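Local atomic coordinates of transketolase (Campylobacter jejuni, PDB entry 3L84), a protein that belongs to the thiamine diphosphate-binding family of transketolases, homodimer-forming proteins built from three alpha/beta domains per chain. Residues Ile3-Glu8 with Pro283-Ile288; Ala10-Phe15 with Ala272-Asn277; Phe207-Ile212 with Leu235-Thr240; Pro367-Glu372 with Ala412-Phe417; Ile438-Ser443 with Phe495-Gln500. One frame throughout, in Å; residues are numbered along the deposited sequence. Where two conformers were deposited one is given.

Contact 1 (Ile3-Glu8 with Pro283-Ile288); sequences IQILQE and PQASKI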
# COMPACT_ATOMS: atom_id res chain seq x y z
N ILE A 3 20.39 -31.69 -26.10
CA ILE A 3 19.67 -32.18 -24.90
C ILE A 3 20.60 -32.66 -23.78
O ILE A 3 20.31 -32.48 -22.59
CB ILE A 3 18.62 -33.30 -25.21
CG1 ILE A 3 17.54 -32.81 -26.19
CG2 ILE A 3 17.98 -33.78 -23.88
CD1 ILE A 3 16.85 -31.55 -25.79
N GLN A 4 21.71 -33.27 -24.17
CA GLN A 4 22.66 -33.81 -23.22
C GLN A 4 23.33 -32.70 -22.43
O GLN A 4 23.38 -32.74 -21.18
CB GLN A 4 23.69 -34.68 -23.93
CG GLN A 4 23.08 -35.96 -24.50
CD GLN A 4 22.19 -35.74 -25.75
OE1 GLN A 4 22.63 -35.15 -26.74
NE2 GLN A 4 20.95 -36.21 -25.68
N ILE A 5 23.82 -31.67 -23.11
CA ILE A 5 24.48 -30.57 -22.42
C ILE A 5 23.45 -29.79 -21.61
O ILE A 5 23.73 -29.40 -20.47
CB ILE A 5 25.30 -29.62 -23.33
CG1 ILE A 5 26.04 -28.55 -22.50
CG2 ILE A 5 24.45 -28.89 -24.31
CD1 ILE A 5 27.12 -29.09 -21.58
N LEU A 6 22.25 -29.58 -22.16
CA LEU A 6 21.24 -28.80 -21.43
C LEU A 6 20.81 -29.49 -20.14
O LEU A 6 20.62 -28.84 -19.12
CB LEU A 6 20.01 -28.52 -22.29
CG LEU A 6 20.15 -27.30 -23.21
CD1 LEU A 6 20.17 -26.02 -22.37
CD2 LEU A 6 21.38 -27.37 -24.08
N GLN A 7 20.68 -30.81 -20.18
CA GLN A 7 20.31 -31.54 -18.98
C GLN A 7 21.39 -31.41 -17.90
O GLN A 7 21.09 -31.17 -16.73
CB GLN A 7 20.13 -33.01 -19.32
CG GLN A 7 19.70 -33.83 -18.15
CD GLN A 7 19.54 -35.29 -18.54
OE1 GLN A 7 19.98 -36.19 -17.81
NE2 GLN A 7 18.93 -35.54 -19.71
N GLU A 8 22.65 -31.53 -18.31
CA GLU A 8 23.73 -31.37 -17.36
C GLU A 8 23.76 -29.96 -16.78
O GLU A 8 23.92 -29.76 -15.58
CB GLU A 8 25.08 -31.74 -17.97
CG GLU A 8 26.17 -31.88 -16.89
CD GLU A 8 27.59 -31.99 -17.42
OE1 GLU A 8 28.17 -30.94 -17.78
OE2 GLU A 8 28.14 -33.12 -17.44
N PRO A 283 30.20 -29.85 -13.02
CA PRO A 283 30.88 -30.70 -14.01
C PRO A 283 31.57 -29.90 -15.09
O PRO A 283 31.14 -28.79 -15.40
CB PRO A 283 29.74 -31.53 -14.62
CG PRO A 283 28.58 -31.32 -13.77
CD PRO A 283 28.75 -30.06 -13.01
N GLN A 284 32.63 -30.46 -15.66
CA GLN A 284 33.40 -29.76 -16.71
C GLN A 284 32.62 -29.23 -17.89
O GLN A 284 32.81 -28.07 -18.26
CB GLN A 284 34.51 -30.67 -17.25
CG GLN A 284 35.75 -30.63 -16.41
CD GLN A 284 36.44 -29.29 -16.44
OE1 GLN A 284 36.56 -28.63 -15.41
NE2 GLN A 284 36.88 -28.85 -17.61
N ALA A 285 31.79 -30.03 -18.55
CA ALA A 285 31.11 -29.57 -19.76
C ALA A 285 30.24 -28.37 -19.45
O ALA A 285 30.23 -27.39 -20.20
CB ALA A 285 30.28 -30.71 -20.42
N SER A 286 29.53 -28.43 -18.33
CA SER A 286 28.66 -27.34 -17.90
C SER A 286 29.49 -26.14 -17.50
O SER A 286 29.13 -25.01 -17.82
CB SER A 286 27.75 -27.78 -16.75
OG SER A 286 26.74 -28.65 -17.25
N LYS A 287 30.60 -26.36 -16.79
CA LYS A 287 31.48 -25.25 -16.38
C LYS A 287 31.92 -24.42 -17.59
O LYS A 287 31.79 -23.20 -17.61
CB LYS A 287 32.71 -25.80 -15.65
CG LYS A 287 33.68 -24.74 -15.13
CD LYS A 287 35.00 -25.32 -14.64
CE LYS A 287 36.15 -24.30 -14.63
NZ LYS A 287 35.90 -23.23 -13.62
N ILE A 288 32.41 -25.11 -18.61
CA ILE A 288 32.93 -24.45 -19.81
C ILE A 288 31.80 -23.77 -20.55
O ILE A 288 31.96 -22.63 -21.00
CB ILE A 288 33.62 -25.48 -20.73
CG1 ILE A 288 34.85 -26.06 -20.05
CG2 ILE A 288 34.02 -24.87 -22.08
CD1 ILE A 288 35.31 -27.30 -20.73
O HOH W 1 30.89 -32.70 -17.80

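Contact 2 (Ala10-Phe15 with Ala272-Asn277); sequences ANTLRF and AGFDPN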
# COMPACT_ATOMS: atom_id res chain seq x y z
N ALA A 10 21.22 -27.82 -16.54
CA ALA A 10 20.05 -27.63 -15.67
C ALA A 10 20.26 -28.31 -14.34
O ALA A 10 19.96 -27.75 -13.27
CB ALA A 10 18.78 -28.12 -16.35
N ASN A 11 20.79 -29.53 -14.36
CA ASN A 11 21.01 -30.22 -13.12
C ASN A 11 22.12 -29.59 -12.27
O ASN A 11 22.05 -29.60 -11.05
CB ASN A 11 21.24 -31.72 -13.38
CG ASN A 11 19.96 -32.42 -13.77
OD1 ASN A 11 18.86 -31.97 -13.41
ND2 ASN A 11 20.06 -33.52 -14.51
N THR A 12 23.12 -28.99 -12.93
CA THR A 12 24.15 -28.23 -12.22
C THR A 12 23.48 -27.10 -11.45
O THR A 12 23.76 -26.90 -10.27
CB THR A 12 25.22 -27.69 -13.18
OG1 THR A 12 25.85 -28.81 -13.84
CG2 THR A 12 26.29 -26.89 -12.43
N LEU A 13 22.61 -26.36 -12.12
CA LEU A 13 21.86 -25.30 -11.43
C LEU A 13 21.01 -25.85 -10.30
O LEU A 13 20.94 -25.23 -9.23
CB LEU A 13 20.99 -24.52 -12.42
CG LEU A 13 21.66 -23.62 -13.45
CD1 LEU A 13 20.68 -23.30 -14.59
CD2 LEU A 13 22.23 -22.34 -12.83
N ARG A 14 20.31 -26.97 -10.53
CA ARG A 14 19.48 -27.56 -9.48
C ARG A 14 20.29 -27.88 -8.25
O ARG A 14 19.88 -27.56 -7.12
CB ARG A 14 18.84 -28.87 -9.94
CG ARG A 14 17.74 -28.75 -10.98
CD ARG A 14 17.03 -30.09 -11.16
NE ARG A 14 15.80 -29.82 -11.86
CZ ARG A 14 15.65 -29.69 -13.16
NH1 ARG A 14 16.57 -30.02 -14.03
NH2 ARG A 14 14.48 -29.22 -13.60
N PHE A 15 21.45 -28.50 -8.43
CA PHE A 15 22.18 -29.00 -7.24
C PHE A 15 23.01 -27.93 -6.55
O PHE A 15 23.14 -27.97 -5.32
CB PHE A 15 22.96 -30.27 -7.55
CG PHE A 15 22.06 -31.39 -8.04
CD1 PHE A 15 20.91 -31.73 -7.32
CD2 PHE A 15 22.36 -32.10 -9.19
CE1 PHE A 15 20.06 -32.74 -7.75
CE2 PHE A 15 21.50 -33.11 -9.63
CZ PHE A 15 20.37 -33.41 -8.92
N ALA A 272 20.10 -38.20 -11.36
CA ALA A 272 20.69 -37.32 -12.38
C ALA A 272 22.11 -37.67 -12.82
O ALA A 272 22.69 -36.97 -13.66
CB ALA A 272 20.71 -35.91 -11.85
N GLY A 273 22.69 -38.72 -12.25
CA GLY A 273 24.04 -39.11 -12.60
C GLY A 273 25.14 -38.31 -11.91
O GLY A 273 26.30 -38.37 -12.34
N PHE A 274 24.78 -37.57 -10.86
CA PHE A 274 25.74 -36.80 -10.07
C PHE A 274 26.16 -37.63 -8.87
O PHE A 274 25.40 -38.46 -8.40
CB PHE A 274 25.10 -35.50 -9.58
CG PHE A 274 25.14 -34.37 -10.57
CD1 PHE A 274 24.53 -34.46 -11.81
CD2 PHE A 274 25.76 -33.18 -10.23
CE1 PHE A 274 24.56 -33.38 -12.70
CE2 PHE A 274 25.79 -32.09 -11.10
CZ PHE A 274 25.19 -32.19 -12.34
N ASP A 275 27.38 -37.42 -8.38
CA ASP A 275 27.86 -38.12 -7.19
C ASP A 275 27.09 -37.56 -5.98
O ASP A 275 27.20 -36.38 -5.66
CB ASP A 275 29.36 -37.88 -7.01
CG ASP A 275 29.96 -38.64 -5.81
OD1 ASP A 275 29.21 -39.12 -4.93
OD2 ASP A 275 31.21 -38.78 -5.80
N PRO A 276 26.34 -38.42 -5.28
CA PRO A 276 25.55 -37.94 -4.14
C PRO A 276 26.39 -37.51 -2.94
O PRO A 276 25.85 -36.86 -2.03
CB PRO A 276 24.70 -39.15 -3.78
CG PRO A 276 25.46 -40.28 -4.23
CD PRO A 276 26.16 -39.86 -5.49
N ASN A 277 27.67 -37.84 -2.91
CA ASN A 277 28.45 -37.57 -1.70
C ASN A 277 29.34 -36.35 -1.84
O ASN A 277 30.24 -36.14 -1.03
CB ASN A 277 29.25 -38.78 -1.27
CG ASN A 277 28.37 -39.90 -0.73
OD1 ASN A 277 27.34 -39.66 -0.11
ND2 ASN A 277 28.77 -41.12 -0.98
O HOH W 2 22.46 -34.77 -15.48

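Contact 3 (Phe207-Ile212 with Leu235-Thr240); sequences FEVLSI and LIIAKT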
# COMPACT_ATOMS: atom_id res chain seq x y z
N PHE A 207 -1.15 -8.64 -24.73
CA PHE A 207 -0.02 -9.55 -24.83
C PHE A 207 -0.26 -10.66 -25.87
O PHE A 207 -1.40 -11.07 -26.14
CB PHE A 207 0.22 -10.28 -23.50
CG PHE A 207 0.92 -9.46 -22.43
CD1 PHE A 207 0.35 -8.31 -21.90
CD2 PHE A 207 2.13 -9.88 -21.88
CE1 PHE A 207 1.00 -7.58 -20.91
CE2 PHE A 207 2.76 -9.19 -20.89
CZ PHE A 207 2.20 -8.04 -20.40
N GLU A 208 0.85 -11.16 -26.42
CA GLU A 208 0.86 -12.47 -27.07
C GLU A 208 1.16 -13.53 -26.02
O GLU A 208 2.08 -13.33 -25.21
CB GLU A 208 1.93 -12.54 -28.16
CG GLU A 208 2.02 -13.93 -28.83
CD GLU A 208 2.93 -14.00 -30.05
OE1 GLU A 208 3.73 -13.09 -30.33
OE2 GLU A 208 2.85 -15.04 -30.75
N VAL A 209 0.42 -14.63 -26.03
CA VAL A 209 0.53 -15.64 -24.99
C VAL A 209 0.91 -17.01 -25.56
O VAL A 209 0.21 -17.53 -26.43
CB VAL A 209 -0.77 -15.76 -24.17
CG1 VAL A 209 -0.58 -16.85 -23.10
CG2 VAL A 209 -1.16 -14.39 -23.55
N LEU A 210 2.01 -17.57 -25.07
CA LEU A 210 2.49 -18.90 -25.46
C LEU A 210 2.38 -19.81 -24.25
O LEU A 210 2.56 -19.35 -23.13
CB LEU A 210 3.96 -18.80 -25.92
CG LEU A 210 4.20 -17.78 -27.04
CD1 LEU A 210 5.71 -17.59 -27.38
CD2 LEU A 210 3.41 -18.12 -28.25
N SER A 211 2.10 -21.09 -24.46
CA SER A 211 1.93 -22.06 -23.39
C SER A 211 2.79 -23.28 -23.67
O SER A 211 2.63 -23.90 -24.76
CB SER A 211 0.47 -22.50 -23.31
OG SER A 211 -0.34 -21.37 -22.95
N ILE A 212 3.71 -23.59 -22.77
CA ILE A 212 4.70 -24.66 -22.93
C ILE A 212 4.82 -25.56 -21.70
O ILE A 212 4.36 -25.21 -20.59
CB ILE A 212 6.11 -24.11 -23.22
CG1 ILE A 212 6.71 -23.36 -22.02
CG2 ILE A 212 6.10 -23.22 -24.48
CD1 ILE A 212 8.15 -22.98 -22.21
N LEU A 235 3.86 -13.20 -22.95
CA LEU A 235 3.78 -14.06 -21.80
C LEU A 235 4.01 -15.48 -22.24
O LEU A 235 3.33 -15.95 -23.15
CB LEU A 235 2.41 -13.95 -21.12
CG LEU A 235 2.15 -14.95 -19.99
CD1 LEU A 235 3.02 -14.58 -18.79
CD2 LEU A 235 0.69 -15.00 -19.55
N ILE A 236 4.94 -16.16 -21.61
CA ILE A 236 5.13 -17.60 -21.74
C ILE A 236 4.61 -18.24 -20.46
O ILE A 236 5.15 -18.03 -19.38
CB ILE A 236 6.61 -17.98 -21.98
CG1 ILE A 236 7.08 -17.34 -23.28
CG2 ILE A 236 6.77 -19.49 -22.01
CD1 ILE A 236 8.62 -17.46 -23.53
N ILE A 237 3.54 -19.01 -20.58
CA ILE A 237 3.00 -19.78 -19.46
C ILE A 237 3.71 -21.12 -19.47
O ILE A 237 3.47 -21.96 -20.36
CB ILE A 237 1.48 -19.98 -19.58
CG1 ILE A 237 0.76 -18.64 -19.69
CG2 ILE A 237 0.95 -20.79 -18.41
CD1 ILE A 237 -0.77 -18.77 -19.87
N ALA A 238 4.63 -21.30 -18.52
CA ALA A 238 5.47 -22.50 -18.52
C ALA A 238 4.99 -23.44 -17.43
O ALA A 238 5.08 -23.11 -16.25
CB ALA A 238 6.91 -22.12 -18.34
N LYS A 239 4.39 -24.56 -17.81
CA LYS A 239 3.93 -25.52 -16.82
C LYS A 239 5.13 -26.28 -16.26
O LYS A 239 5.88 -26.90 -17.02
CB LYS A 239 2.94 -26.47 -17.45
CG LYS A 239 2.25 -27.36 -16.44
CD LYS A 239 1.00 -28.02 -17.02
CE LYS A 239 0.38 -28.97 -16.00
NZ LYS A 239 1.37 -30.01 -15.57
N THR A 240 5.32 -26.23 -14.95
CA THR A 240 6.48 -26.86 -14.32
C THR A 240 6.01 -27.65 -13.10
O THR A 240 4.85 -27.56 -12.63
CB THR A 240 7.56 -25.87 -13.85
OG1 THR A 240 7.04 -25.13 -12.75
CG2 THR A 240 7.99 -24.97 -14.93

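Contact 4 (Pro367-Glu372 with Ala412-Phe417); sequences PSNKTE and ATFFIF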
# COMPACT_ATOMS: atom_id res chain seq x y z
N PRO A 367 -2.89 17.59 -13.20
CA PRO A 367 -3.36 18.96 -13.04
C PRO A 367 -3.38 19.41 -11.59
O PRO A 367 -3.23 20.59 -11.32
CB PRO A 367 -4.80 18.89 -13.61
CG PRO A 367 -4.73 17.79 -14.61
CD PRO A 367 -3.86 16.77 -13.97
N SER A 368 -3.62 18.49 -10.66
CA SER A 368 -3.66 18.79 -9.22
C SER A 368 -2.28 18.74 -8.58
O SER A 368 -2.01 19.51 -7.67
CB SER A 368 -4.55 17.80 -8.49
OG SER A 368 -5.88 17.88 -8.95
N ASN A 369 -1.41 17.82 -9.02
CA ASN A 369 -0.05 17.72 -8.47
C ASN A 369 0.88 18.77 -9.07
O ASN A 369 1.99 18.93 -8.57
CB ASN A 369 0.56 16.35 -8.73
CG ASN A 369 -0.15 15.18 -8.05
OD1 ASN A 369 -0.84 15.33 -6.99
ND2 ASN A 369 0.03 14.03 -8.60
N LYS A 370 0.46 19.42 -10.15
CA LYS A 370 1.24 20.43 -10.88
C LYS A 370 2.52 19.89 -11.47
O LYS A 370 3.58 20.57 -11.51
CB LYS A 370 1.51 21.66 -10.01
CG LYS A 370 0.25 22.30 -9.45
CD LYS A 370 -0.70 22.76 -10.52
CE LYS A 370 -1.98 23.40 -9.94
NZ LYS A 370 -1.81 24.88 -9.92
N THR A 371 2.45 18.68 -12.04
CA THR A 371 3.62 18.00 -12.55
C THR A 371 3.79 18.06 -14.06
O THR A 371 4.78 17.56 -14.58
CB THR A 371 3.57 16.49 -12.12
OG1 THR A 371 2.26 15.95 -12.40
CG2 THR A 371 3.82 16.40 -10.63
N GLU A 372 2.87 18.69 -14.79
CA GLU A 372 3.07 18.78 -16.24
C GLU A 372 4.38 19.48 -16.56
O GLU A 372 4.66 20.57 -16.08
CB GLU A 372 1.90 19.54 -16.91
CG GLU A 372 1.98 19.64 -18.45
CD GLU A 372 0.76 20.32 -19.06
OE1 GLU A 372 -0.24 20.57 -18.37
OE2 GLU A 372 0.85 20.67 -20.27
N ALA A 412 4.45 10.95 -8.84
CA ALA A 412 3.61 11.94 -8.18
C ALA A 412 2.23 11.42 -7.90
O ALA A 412 1.60 10.77 -8.74
CB ALA A 412 3.55 13.25 -9.01
N THR A 413 1.72 11.78 -6.72
CA THR A 413 0.32 11.58 -6.36
C THR A 413 0.00 12.46 -5.15
O THR A 413 0.87 13.21 -4.65
CB THR A 413 0.01 10.07 -6.08
OG1 THR A 413 -1.39 9.91 -5.83
CG2 THR A 413 0.82 9.50 -4.90
N PHE A 414 -1.22 12.41 -4.68
CA PHE A 414 -1.54 13.05 -3.42
C PHE A 414 -0.85 12.32 -2.29
O PHE A 414 -0.70 11.07 -2.30
CB PHE A 414 -3.05 12.96 -3.12
CG PHE A 414 -3.96 13.78 -4.02
CD1 PHE A 414 -3.57 14.96 -4.59
CD2 PHE A 414 -5.28 13.35 -4.25
CE1 PHE A 414 -4.43 15.71 -5.39
CE2 PHE A 414 -6.13 14.11 -5.05
CZ PHE A 414 -5.71 15.28 -5.59
N PHE A 415 -0.48 13.05 -1.24
CA PHE A 415 0.22 12.43 -0.12
C PHE A 415 -0.61 11.32 0.52
O PHE A 415 -0.05 10.32 0.97
CB PHE A 415 0.58 13.53 0.90
CG PHE A 415 1.58 13.14 1.98
CD1 PHE A 415 2.59 12.21 1.76
CD2 PHE A 415 1.53 13.79 3.21
CE1 PHE A 415 3.53 11.94 2.75
CE2 PHE A 415 2.48 13.52 4.18
CZ PHE A 415 3.44 12.60 3.95
N ILE A 416 -1.94 11.44 0.57
CA ILE A 416 -2.70 10.36 1.17
C ILE A 416 -2.52 9.05 0.39
O ILE A 416 -2.50 7.95 0.98
CB ILE A 416 -4.19 10.73 1.27
CG1 ILE A 416 -4.97 9.68 2.04
CG2 ILE A 416 -4.82 10.98 -0.08
CD1 ILE A 416 -4.41 9.38 3.45
N PHE A 417 -2.32 9.10 -0.92
CA PHE A 417 -2.15 7.93 -1.76
C PHE A 417 -0.72 7.46 -1.87
O PHE A 417 -0.44 6.46 -2.55
CB PHE A 417 -2.85 8.12 -3.14
CG PHE A 417 -4.26 8.47 -3.01
CD1 PHE A 417 -5.05 7.90 -2.00
CD2 PHE A 417 -4.81 9.43 -3.84
CE1 PHE A 417 -6.40 8.26 -1.83
CE2 PHE A 417 -6.17 9.79 -3.65
CZ PHE A 417 -6.91 9.23 -2.65

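Contact 5 (Ile438-Ser443 with Phe495-Gln500); sequences IFTHDS and FVLSRQ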
# COMPACT_ATOMS: atom_id res chain seq x y z
N ILE A 438 6.80 12.88 -5.28
CA ILE A 438 6.17 14.20 -5.24
C ILE A 438 4.78 13.97 -4.65
O ILE A 438 3.94 13.32 -5.28
CB ILE A 438 6.07 14.82 -6.65
CG1 ILE A 438 7.39 14.82 -7.42
CG2 ILE A 438 5.43 16.20 -6.58
CD1 ILE A 438 8.53 15.37 -6.73
N PHE A 439 4.54 14.50 -3.45
CA PHE A 439 3.30 14.26 -2.72
C PHE A 439 2.65 15.59 -2.41
O PHE A 439 3.06 16.26 -1.46
CB PHE A 439 3.57 13.50 -1.43
CG PHE A 439 4.16 12.11 -1.59
CD1 PHE A 439 3.71 11.22 -2.54
CD2 PHE A 439 5.14 11.69 -0.73
CE1 PHE A 439 4.25 9.94 -2.61
CE2 PHE A 439 5.68 10.41 -0.80
CZ PHE A 439 5.24 9.55 -1.74
N THR A 440 1.59 15.95 -3.12
CA THR A 440 0.90 17.19 -2.87
C THR A 440 -0.31 16.95 -1.98
O THR A 440 -0.61 15.81 -1.58
CB THR A 440 0.50 17.91 -4.17
OG1 THR A 440 -0.62 17.25 -4.78
CG2 THR A 440 1.66 17.98 -5.15
N HIS A 441 -0.98 18.01 -1.59
CA HIS A 441 -2.21 17.91 -0.80
C HIS A 441 -1.88 17.29 0.54
O HIS A 441 -2.46 16.30 0.98
CB HIS A 441 -3.28 17.16 -1.58
CG HIS A 441 -3.79 17.91 -2.77
ND1 HIS A 441 -2.97 18.31 -3.80
CD2 HIS A 441 -5.03 18.35 -3.07
CE1 HIS A 441 -3.70 18.96 -4.70
NE2 HIS A 441 -4.94 19.02 -4.27
N ASP A 442 -0.98 17.94 1.26
CA ASP A 442 -0.30 17.29 2.40
C ASP A 442 -1.02 17.27 3.73
O ASP A 442 -0.47 16.68 4.65
CB ASP A 442 1.07 17.94 2.64
CG ASP A 442 1.00 19.34 3.21
OD1 ASP A 442 0.11 20.11 2.84
OD2 ASP A 442 1.94 19.69 3.98
N SER A 443 -2.19 17.86 3.86
CA SER A 443 -2.77 18.00 5.18
C SER A 443 -4.27 18.22 5.11
O SER A 443 -4.89 18.22 4.05
CB SER A 443 -2.13 19.17 5.94
OG SER A 443 -2.66 20.40 5.45
N PHE A 495 8.96 14.87 -1.44
CA PHE A 495 8.58 16.27 -1.32
C PHE A 495 7.11 16.32 -0.93
O PHE A 495 6.24 15.86 -1.67
CB PHE A 495 8.84 16.97 -2.65
CG PHE A 495 10.29 17.02 -3.02
CD1 PHE A 495 11.09 18.10 -2.67
CD2 PHE A 495 10.87 15.97 -3.63
CE1 PHE A 495 12.45 18.11 -3.02
CE2 PHE A 495 12.21 15.98 -3.95
CZ PHE A 495 12.98 17.05 -3.64
N VAL A 496 6.86 16.88 0.25
CA VAL A 496 5.53 16.94 0.85
C VAL A 496 5.05 18.39 0.74
O VAL A 496 5.65 19.30 1.34
CB VAL A 496 5.58 16.44 2.28
CG1 VAL A 496 4.22 16.64 3.03
CG2 VAL A 496 6.04 14.99 2.38
N LEU A 497 4.04 18.59 -0.11
CA LEU A 497 3.73 19.88 -0.68
C LEU A 497 2.27 20.27 -0.43
O LEU A 497 1.37 19.41 -0.42
CB LEU A 497 4.02 19.83 -2.18
CG LEU A 497 5.45 19.42 -2.53
CD1 LEU A 497 5.52 18.98 -3.98
CD2 LEU A 497 6.46 20.49 -2.18
N SER A 498 2.01 21.57 -0.28
CA SER A 498 0.68 22.06 0.03
C SER A 498 -0.20 22.28 -1.17
O SER A 498 0.30 22.64 -2.26
CB SER A 498 0.76 23.36 0.83
OG SER A 498 1.18 24.45 0.00
N ARG A 499 -1.50 22.07 -0.99
CA ARG A 499 -2.53 22.49 -1.95
C ARG A 499 -2.65 24.01 -1.91
O ARG A 499 -2.82 24.68 -2.92
CB ARG A 499 -3.89 21.84 -1.57
CG ARG A 499 -4.97 22.10 -2.57
CD ARG A 499 -6.36 21.73 -2.09
NE ARG A 499 -7.29 21.90 -3.22
CZ ARG A 499 -8.58 22.20 -3.13
NH1 ARG A 499 -9.30 22.33 -4.25
NH2 ARG A 499 -9.17 22.38 -1.95
N GLN A 500 -2.71 24.54 -0.69
CA GLN A 500 -3.08 25.91 -0.41
C GLN A 500 -1.86 26.84 -0.37
O GLN A 500 -0.73 26.42 -0.12
CB GLN A 500 -3.85 26.04 0.92
CG GLN A 500 -2.99 25.95 2.21
CD GLN A 500 -2.61 24.55 2.64
OE1 GLN A 500 -2.73 23.58 1.86
NE2 GLN A 500 -2.06 24.44 3.85
O HOH W 3 -6.88 20.32 -5.93
O HOH W 4 -0.73 21.99 4.61
O HOH W 5 -2.30 20.85 1.55

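Contact 1 (Ile3-Glu8 with Pro283-Ile288)
Glu8 and the tip of Ile5, one helical turn apart on helix 3-24, meet the N-terminal turn of helix 284-291, and the short segments cross almost at right angles (-87°) with their axes 9.4 Å apart. This is helix-to-helix packing at the surface of the thiamine diphosphate-binding domain, with a carboxylate received at a helix start. Ile5 holds CG1 anti to the backbone N (chi1 -176°), which carries CD1 across to Ala285 CB at 3.7 Å. Glu8 follows with an extended chain that slides past Pro283, the N-cap residue, in the opposite direction; its CD lies 3.6 Å from Pro283 CB. The carboxylate thus reaches the first turn, where the helix dipole would probably favour its negative charge. A water ties OE2 to the same turn, accepting from Ala285 N at 2.9 Å and donating to Glu8 OE2. Glu8 OE1 accepts from Ser286 OG on its anti lone pair at 2.8 Å, and takes a weak, bent bond from Ser286 N at 2.9 Å.

Contact 2 (Ala10-Phe15 with Ala272-Asn277)
Phe15 turns its edge onto the face of Phe274 in an edge-to-face pair, ring centroids 5.0 Å apart and planes at 62°. This is the tight part of the contact: Phe15 CD2 stands over the face of Phe274, offset toward the rim, 3.7 Å from Phe274 CD2. Ala272 CB lies in the plane of the Phe15 ring at its edge, 3.7 Å from Phe15 CE2, while Thr12 OG1, bonded to the carbonyl of Glu8, sits at the edge of Phe274. Helix 262-272 adds Ala268 against Phe15 and Lys269 against both rings. It ends in a Schellman motif with Gly273 at positive phi, after which Phe274 comes back against helix 3-24. On the looser side Asn11 packs CB 3.8 Å from Phe274 CE1, and a water accepts from Asn11 ND2 and donates to Ala272 O, each at 2.9 Å. Asn11 OD1 accepts from Arg14 NH1 at 3.1 Å, fixing the amide's rotation. With no direct hydrogen bond between the segments, the attachment rests mainly on apolar and aromatic packing, with one water bridging the polar side.

Contact 3 (Phe207-Ile212 with Leu235-Thr240)
Ile212, Ile236 and Ala238 form the apolar centre on one face of two parallel strands. Ile212 has CG1 between its backbone N and carbonyl carbon (chi1 68°), a placement that brings the branch over to the neighbouring strand: CD1 meets Ile236 CG2 at 3.8 Å and CG1 meets Ala238 CB at 3.9 Å. Ile220 and Ala223 of helix 217-228 pack on Ile212 from this side. On the other face Val209 reaches with CG1 to Ile237 CD1 at 3.8 Å, and Phe202 of helix 198-204 packs on both Val209 and Leu235. Between the faces runs the backbone ladder, five nearly straight bonds that alternate in direction. Leu210 is held at both ends, its N giving to Leu235 O at 2.8 Å and its O receiving Ile237 N at 2.8 Å. Ile212 repeats the pattern, with N to Ile237 O at 2.9 Å and O from Lys239 N at 2.9 Å. At the N-terminal end of the ladder Leu235 N gives to Glu208 O and also lies at the edge of the Phe207 ring, near its plane. The polar rim follows: the Glu208 carboxylate leads away from the partner strand to Ser230, and Lys239 carries its ammonium outward. Strand 208-213, helix 217-228 and strand 234-239 make a beta-alpha-beta crossover, the building unit of the parallel sheet in this thiamine diphosphate-binding domain.

Contact 4 (Pro367-Glu372 with Ala412-Phe417)
Asn369 swings its CG anti to the carbonyl carbon (chi1 -64°), and a modest twist of the amide (chi2 -26°) lays the group against the backbone of Ala412-Phe414. Thr371, with OG1 between its backbone N and carbonyl carbon (chi1 48°), is left with CG2 pointing at the strand, where it meets Ala412 CB at 3.6 Å. The amide does not bond across this contact. Its ND2 rests 3.3 Å from Thr413 CA and 3.6 Å from Ala412 CB, while its OD1 lies 3.5 Å from Thr413 C and is gripped instead by the hydroxyl of Thr440 on the next strand. That bond fixes the rotation of the amide and satisfies a buried oxygen. One residue earlier, Ser368 brings CB to 3.7 Å from Phe414 CE1, and Asn369 OD1 stands 3.7 Å from Phe414 CD1; Ser368 CB and this oxygen both approach the ring obliquely. The ring of Phe414 also meets that of His441. Pro367 packs on Ile186, Ile416 on Arg426 and Phe417 on Pro115 of the second subunit. The setting is the C-terminal end of a parallel strand, covered by the loop and short helix that follow strand 358-362, in the alpha/beta pyrimidine-binding domain.

Contact 5 (Ile438-Ser443 with Phe495-Gln500)
Strands 436-440 and 493-496, parallel neighbours in the sheet of the pyrimidine-binding domain, pair here through Ile438-Phe439 and Phe495-Val496 before both continue as loops. Phe439 N donates to Phe495 O at 2.8 Å, and Phe439 O accepts from Leu497 N at 2.9 Å. Ile438 flanks this pairing, with CD1 on Phe495 and CG2 on Leu497. Past the strands, a chi1 of -174° sets Arg499 CG over one face of the His441 ring, a CH-pi contact 3.9 Å from the centroid, and the chain runs on extended. His441 ND1 donates to Thr440 OG1 at 2.8 Å, and a water links its NE2 to Arg499 NE. Asp442 CB packs 3.4 Å from Val496 CG1. Its OD1 receives two waters, at 2.7 and 2.8 Å, that lead to Gln500, while OD2 forms a salt bridge with Arg472. Around this core, Trp483 of helix 476-488 stacks on Phe495, Asn344 of helix 340-354 touches Ile438 and Leu497, and strand 408-414 continues the sheet beyond strand 436-440.

Contacts 1 and 2 share helix 3-24 and meet through Pro283, whose ring touches Thr12 and Phe274; the first is a surface contact resting on a carboxylate, the second a buried aromatic one. Contact 3, about 27 Å from contact 2 between centres, lies in the same domain but is a partly buried backbone ladder at the edge of a parallel sheet. Contacts 4 and 5 lie in the pyrimidine-binding domain, both buried, with centres about 8 Å apart, and join through Asn369 and Thr440 and through Phe415 N with Thr440 O. Contact 4 relies on packing alone across its segments, whereas contact 5 combines strand bonds with ordered waters.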